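Local coordinates for protein 3-hydroxyacyl-CoA dehydrogenase (Burkholderia thailandensis, PDB 4XGN) that binds NAD in a Rossmann-type fold and probably oxidises 3-hydroxyacyl-CoA substrates to the 3-keto form, at residues 67-72 and 126-131; 132-137 and 187-192. All coordinates share one frame; numbering follows the deposited sequence.

Interaction 1: 67-72 and 126-131; sequences AREEDA and MIRVAA
Glu69 and Ala72, in the first turn of helix 69-82, pack against Met126, Arg128 and Val129 of helix 109-135 in a helix-helix contact of the Rossmann-type domain, with a salt bridge on one side of a small apolar patch. The backbones come closest at Ala72 and Met126, whose CA atoms are 5.5 Å apart, a spacing permitted by the small alanine. Its CB points at the partner helix and meets Met126 SD at 3.6 Å and Val129 CG2 at 4.0 Å. The bend at chi2 (-57°) brings Met126 SD against the alanine, 3.7 Å from Ala72 CA, and a second bend at chi3 folds CE back toward the same residue.

The polar part is a salt bridge. Arg128 NH2 donates to Glu69 OE2 over 2.9 Å, and the N-H...O angle of 147° shows a bent bond. The carboxylate offers its anti lone pair, and OE2 is tilted 22° from the guanidinium plane. Arg128 NH1, 3.7 Å from Glu69 OE2, is joined to it through a water rather than directly, so the bridge is single-point. The two side chains meet at about a right angle, Glu69 CG lying at the guanidinium edge while Val129 CG2 sits above one face, off-centre, 3.7 Å from the plane. Further bonds restrain the guanidinium: NH2 to Asn125 OD1, and NH1 to the carbonyl of His107 in a second subunit.

Beyond the contact, Met126 reaches Leu88 and Asn90 of strand 85-90, and its side chain lies about 7 Å from the bound NAD. Ile127 packs on Ile148 and Ser150 of strand 146-151, while Arg128 packs on Pro106 of the second subunit, so helix 109-135 lies between the sheet and that subunit.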
loop_
_atom_site.group_PDB
_atom_site.type_symbol
_atom_site.label_atom_id
_atom_site.label_comp_id
_atom_site.label_asym_id
_atom_site.label_seq_id
_atom_site.Cartn_x
_atom_site.Cartn_y
_atom_site.Cartn_z
ATOM N N ALA A 67 6.060 -22.460 -17.046
ATOM C CA ALA A 67 6.488 -21.521 -18.072
ATOM C C ALA A 67 6.183 -21.944 -19.495
ATOM O O ALA A 67 6.380 -21.145 -20.412
ATOM C CB ALA A 67 7.963 -21.169 -17.931
ATOM N N ARG A 68 5.745 -23.176 -19.702
ATOM C CA ARG A 68 5.494 -23.690 -21.060
ATOM C C ARG A 68 4.013 -23.684 -21.376
ATOM O O ARG A 68 3.198 -24.237 -20.559
ATOM C CB ARG A 68 6.026 -25.118 -21.208
ATOM C CG ARG A 68 7.542 -25.218 -21.288
ATOM C CD ARG A 68 8.098 -26.623 -21.637
ATOM N NE ARG A 68 7.287 -27.615 -22.441
ATOM C CZ ARG A 68 7.422 -27.852 -23.756
ATOM N NH1 ARG A 68 8.260 -27.171 -24.491
ATOM N NH2 ARG A 68 6.646 -28.734 -24.371
ATOM N N GLU A 69 3.640 -23.126 -22.515
ATOM C CA GLU A 69 2.243 -23.164 -22.923
ATOM C C GLU A 69 1.685 -24.595 -22.994
ATOM O O GLU A 69 0.566 -24.857 -22.540
ATOM C CB GLU A 69 2.075 -22.559 -24.309
ATOM C CG GLU A 69 0.671 -22.683 -24.868
ATOM C CD GLU A 69 0.480 -21.718 -26.006
ATOM O OE1 GLU A 69 0.915 -22.071 -27.103
ATOM O OE2 GLU A 69 -0.040 -20.614 -25.793
ATOM N N GLU A 70 2.432 -25.505 -23.611
ATOM C CA GLU A 70 1.895 -26.890 -23.775
ATOM C C GLU A 70 1.645 -27.582 -22.442
ATOM O O GLU A 70 0.692 -28.360 -22.340
ATOM C CB GLU A 70 2.752 -27.761 -24.708
ATOM C CG GLU A 70 2.639 -27.327 -26.181
ATOM C CD GLU A 70 3.492 -26.109 -26.525
ATOM O OE1 GLU A 70 4.208 -25.596 -25.609
ATOM O OE2 GLU A 70 3.495 -25.686 -27.748
ATOM N N ASP A 71 2.478 -27.280 -21.437
ATOM C CA ASP A 71 2.324 -27.873 -20.124
ATOM C C ASP A 71 1.107 -27.331 -19.405
ATOM O O ASP A 71 0.375 -28.085 -18.748
ATOM C CB ASP A 71 3.571 -27.690 -19.295
ATOM C CG ASP A 71 4.760 -28.521 -19.815
ATOM O OD1 ASP A 71 4.655 -29.120 -20.923
ATOM O OD2 ASP A 71 5.808 -28.603 -19.147
ATOM N N ALA A 72 0.920 -26.017 -19.488
ATOM C CA ALA A 72 -0.302 -25.417 -18.935
ATOM C C ALA A 72 -1.519 -26.063 -19.552
ATOM O O ALA A 72 -2.491 -26.401 -18.844
ATOM C CB ALA A 72 -0.327 -23.871 -19.131
ATOM N N MET A 126 -0.495 -20.075 -16.357
ATOM C CA MET A 126 -1.462 -20.996 -15.803
ATOM C C MET A 126 -2.797 -20.279 -15.675
ATOM O O MET A 126 -3.818 -20.854 -15.993
ATOM C CB MET A 126 -1.005 -21.500 -14.458
ATOM C CG MET A 126 0.236 -22.358 -14.529
ATOM S SD MET A 126 0.209 -23.833 -15.575
ATOM C CE MET A 126 -1.192 -24.733 -14.994
ATOM N N ILE A 127 -2.800 -19.026 -15.231
ATOM C CA ILE A 127 -4.066 -18.287 -15.089
ATOM C C ILE A 127 -4.820 -18.172 -16.410
ATOM O O ILE A 127 -6.012 -18.434 -16.457
ATOM C CB ILE A 127 -3.824 -16.879 -14.480
ATOM C CG1 ILE A 127 -3.385 -16.987 -12.993
ATOM C CG2 ILE A 127 -5.021 -15.944 -14.675
ATOM C CD1 ILE A 127 -2.939 -15.680 -12.380
ATOM N N ARG A 128 -4.136 -17.816 -17.481
ATOM C CA ARG A 128 -4.838 -17.513 -18.705
ATOM C C ARG A 128 -5.485 -18.785 -19.272
ATOM O O ARG A 128 -6.596 -18.724 -19.788
ATOM C CB ARG A 128 -3.874 -16.840 -19.696
ATOM C CG ARG A 128 -2.849 -17.770 -20.321
ATOM C CD ARG A 128 -1.677 -17.087 -21.018
ATOM N NE ARG A 128 -0.896 -18.196 -21.547
ATOM C CZ ARG A 128 -1.114 -18.793 -22.726
ATOM N NH1 ARG A 128 -1.904 -18.260 -23.650
ATOM N NH2 ARG A 128 -0.490 -19.933 -22.995
ATOM N N VAL A 129 -4.795 -19.919 -19.137
ATOM C CA VAL A 129 -5.284 -21.162 -19.672
ATOM C C VAL A 129 -6.418 -21.724 -18.800
ATOM O O VAL A 129 -7.496 -22.161 -19.311
ATOM C CB VAL A 129 -4.133 -22.178 -19.890
ATOM C CG1 VAL A 129 -4.682 -23.489 -20.445
ATOM C CG2 VAL A 129 -3.087 -21.628 -20.869
ATOM N N ALA A 130 -6.185 -21.745 -17.484
ATOM C CA ALA A 130 -7.235 -22.139 -16.553
ATOM C C ALA A 130 -8.479 -21.239 -16.611
ATOM O O ALA A 130 -9.598 -21.744 -16.552
ATOM C CB ALA A 130 -6.705 -22.222 -15.137
ATOM N N ALA A 131 -8.288 -19.925 -16.756
ATOM C CA ALA A 131 -9.406 -19.006 -16.851
ATOM C C ALA A 131 -10.245 -19.248 -18.107
ATOM O O ALA A 131 -11.470 -19.185 -18.061
ATOM C CB ALA A 131 -8.900 -17.560 -16.811
HETATM O O HOH W 1 -2.837 -19.993 -25.787
#

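Interaction 2: 132-137 and 187-192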
loop_
_atom_site.group_PDB
_atom_site.type_symbol
_atom_site.label_atom_id
_atom_site.label_comp_id
_atom_site.label_asym_id
_atom_site.label_seq_id
_atom_site.Cartn_x
_atom_site.Cartn_y
_atom_site.Cartn_z
ATOM N N ALA A 132 -9.578 -19.513 -19.217
ATOM C CA ALA A 132 -10.297 -19.783 -20.452
ATOM C C ALA A 132 -11.183 -21.039 -20.250
ATOM O O ALA A 132 -12.319 -21.066 -20.714
ATOM C CB ALA A 132 -9.342 -19.996 -21.585
ATOM N N ALA A 133 -10.671 -22.037 -19.535
ATOM C CA ALA A 133 -11.445 -23.262 -19.291
ATOM C C ALA A 133 -12.583 -23.020 -18.310
ATOM O O ALA A 133 -13.710 -23.526 -18.500
ATOM C CB ALA A 133 -10.536 -24.388 -18.809
ATOM N N MET A 134 -12.318 -22.266 -17.244
ATOM C CA MET A 134 -13.383 -21.950 -16.273
ATOM C C MET A 134 -14.483 -21.098 -16.879
ATOM O O MET A 134 -15.632 -21.265 -16.525
ATOM C CB MET A 134 -12.841 -21.246 -15.054
ATOM C CG MET A 134 -11.897 -22.026 -14.162
ATOM S SD MET A 134 -11.080 -20.789 -13.060
ATOM C CE MET A 134 -10.275 -21.973 -11.979
ATOM N N ALA A 135 -14.141 -20.203 -17.806
ATOM C CA ALA A 135 -15.118 -19.316 -18.448
ATOM C C ALA A 135 -16.221 -20.118 -19.188
ATOM O O ALA A 135 -17.321 -19.613 -19.400
ATOM C CB ALA A 135 -14.413 -18.399 -19.425
ATOM N N ALA A 136 -15.906 -21.355 -19.550
ATOM C CA ALA A 136 -16.843 -22.238 -20.200
ATOM C C ALA A 136 -17.731 -23.014 -19.239
ATOM O O ALA A 136 -18.680 -23.697 -19.689
ATOM C CB ALA A 136 -16.085 -23.183 -21.131
ATOM N N ASN A 137 -17.474 -22.945 -17.929
ATOM C CA ASN A 137 -18.285 -23.658 -16.974
ATOM C C ASN A 137 -19.621 -22.946 -16.847
ATOM O O ASN A 137 -19.740 -21.745 -17.116
ATOM C CB ASN A 137 -17.682 -23.658 -15.559
ATOM C CG ASN A 137 -16.419 -24.497 -15.425
ATOM O OD1 ASN A 137 -16.204 -25.455 -16.166
ATOM N ND2 ASN A 137 -15.575 -24.137 -14.454
ATOM N N ASN A 187 -16.795 -13.030 -16.584
ATOM C CA ASN A 187 -16.760 -14.505 -16.582
ATOM C C ASN A 187 -17.104 -15.101 -15.247
ATOM O O ASN A 187 -17.251 -16.291 -15.146
ATOM C CB ASN A 187 -15.372 -15.016 -17.016
ATOM C CG ASN A 187 -14.934 -14.425 -18.332
ATOM O OD1 ASN A 187 -14.110 -13.508 -18.368
ATOM N ND2 ASN A 187 -15.498 -14.922 -19.426
ATOM N N ALA A 188 -17.268 -14.268 -14.234
ATOM C CA ALA A 188 -17.589 -14.698 -12.865
ATOM C C ALA A 188 -16.455 -15.561 -12.277
ATOM O O ALA A 188 -16.717 -16.581 -11.645
ATOM C CB ALA A 188 -18.966 -15.396 -12.784
ATOM N N ILE A 189 -15.204 -15.143 -12.476
ATOM C CA ILE A 189 -14.085 -15.853 -11.879
ATOM C C ILE A 189 -13.411 -14.875 -10.917
ATOM O O ILE A 189 -12.963 -13.793 -11.363
ATOM C CB ILE A 189 -13.088 -16.331 -12.933
ATOM C CG1 ILE A 189 -13.777 -17.289 -13.907
ATOM C CG2 ILE A 189 -11.832 -16.886 -12.283
ATOM C CD1 ILE A 189 -12.971 -17.504 -15.152
ATOM N N ARG A 190 -13.358 -15.255 -9.626
ATOM C CA ARG A 190 -12.619 -14.436 -8.623
ATOM C C ARG A 190 -11.111 -14.692 -8.686
ATOM O O ARG A 190 -10.659 -15.787 -9.043
ATOM C CB ARG A 190 -13.157 -14.650 -7.232
ATOM C CG ARG A 190 -14.558 -14.140 -7.097
ATOM C CD ARG A 190 -15.056 -14.113 -5.677
ATOM N NE ARG A 190 -15.361 -15.462 -5.218
ATOM C CZ ARG A 190 -14.634 -16.147 -4.330
ATOM N NH1 ARG A 190 -13.498 -15.678 -3.807
ATOM N NH2 ARG A 190 -15.055 -17.346 -3.966
ATOM N N VAL A 191 -10.336 -13.650 -8.396
ATOM C CA VAL A 191 -8.882 -13.705 -8.499
ATOM C C VAL A 191 -8.311 -13.108 -7.238
ATOM O O VAL A 191 -8.604 -11.923 -6.903
ATOM C CB VAL A 191 -8.405 -12.911 -9.716
ATOM C CG1 VAL A 191 -6.893 -12.981 -9.871
ATOM C CG2 VAL A 191 -9.171 -13.388 -10.968
ATOM N N MET A 192 -7.514 -13.906 -6.532
ATOM C CA MET A 192 -6.938 -13.479 -5.254
ATOM C C MET A 192 -5.477 -13.899 -5.159
ATOM O O MET A 192 -5.022 -14.873 -5.813
ATOM C CB MET A 192 -7.700 -14.132 -4.101
ATOM C CG MET A 192 -9.103 -13.591 -3.823
ATOM S SD MET A 192 -9.073 -11.963 -3.090
ATOM C CE MET A 192 -8.176 -12.261 -1.594
HETATM O O HOH W 2 -17.636 -16.839 -19.040
#
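Met134 and Ala135, near the end of helix 109-135, meet Asn187, just before strand 189-196, and Ile189, its first residue. No direct hydrogen bond joins the two segments; the evidence is of van der Waals packing with one water bridge.

Ile189 presents the tip of its longer branch. With CG1 anti to the carbonyl carbon (chi1 -60°) and CD1 extended beyond it, that methyl comes to 3.7 Å from Met134 CB and 4.0 Å from Ala135 N, so it touches the Met134 side chain and also approaches the helix backbone. The shorter branch, CG2, touches Met134 at a different level, 4.1 Å from SD. This follows from the extended methionine chain (chi2 165°), which carries the sulfur away from its own helix and past the isoleucine at an oblique angle.

Asn187 handles the outer part of the contact. Its CB points toward the helix, and CG lies opposite the carbonyl carbon (chi1 -53°), from where the amide carries ND2 to 3.6 Å from Ala135 CB, a polar group against a methyl. Asn187 ND2 also donates to a water, 2.9 Å away, that in turn donates to Ala135 O; the helix is thereby linked to Asn187 through a water.

Ala188, with positive phi, is the C-prime residue of a Schellman motif ending helix 164-184, which turns the chain directly into the strand. Leu184 of that helix also touches Ile189. Both Met134 and Ile189 lie on Ile148 of strand 146-151, so this part of helix 109-135 packs over two adjacent parallel strands of the sheet.

In the fold
Helix 109-135 runs through both interactions, whose centres lie 14 Å apart. Interaction 1 uses its 126-131 part against helix 69-82; interaction 2 follows in series along the chain, using the region near the helix end against the start of strand 189-196. They meet where Ala131 O comes to 3.7 Å from Ile189 CD1. The long helix thus joins a neighbouring helix to the parallel sheet, resting on strand 146-151 in both regions. All four segments belong to the short-chain dehydrogenase fold. Interaction 1 lies closer to the bound NAD, and Arg128 and Ala132 of the helix reach a second subunit of the tetramer, so one helix spans from near the cofactor to a subunit interface.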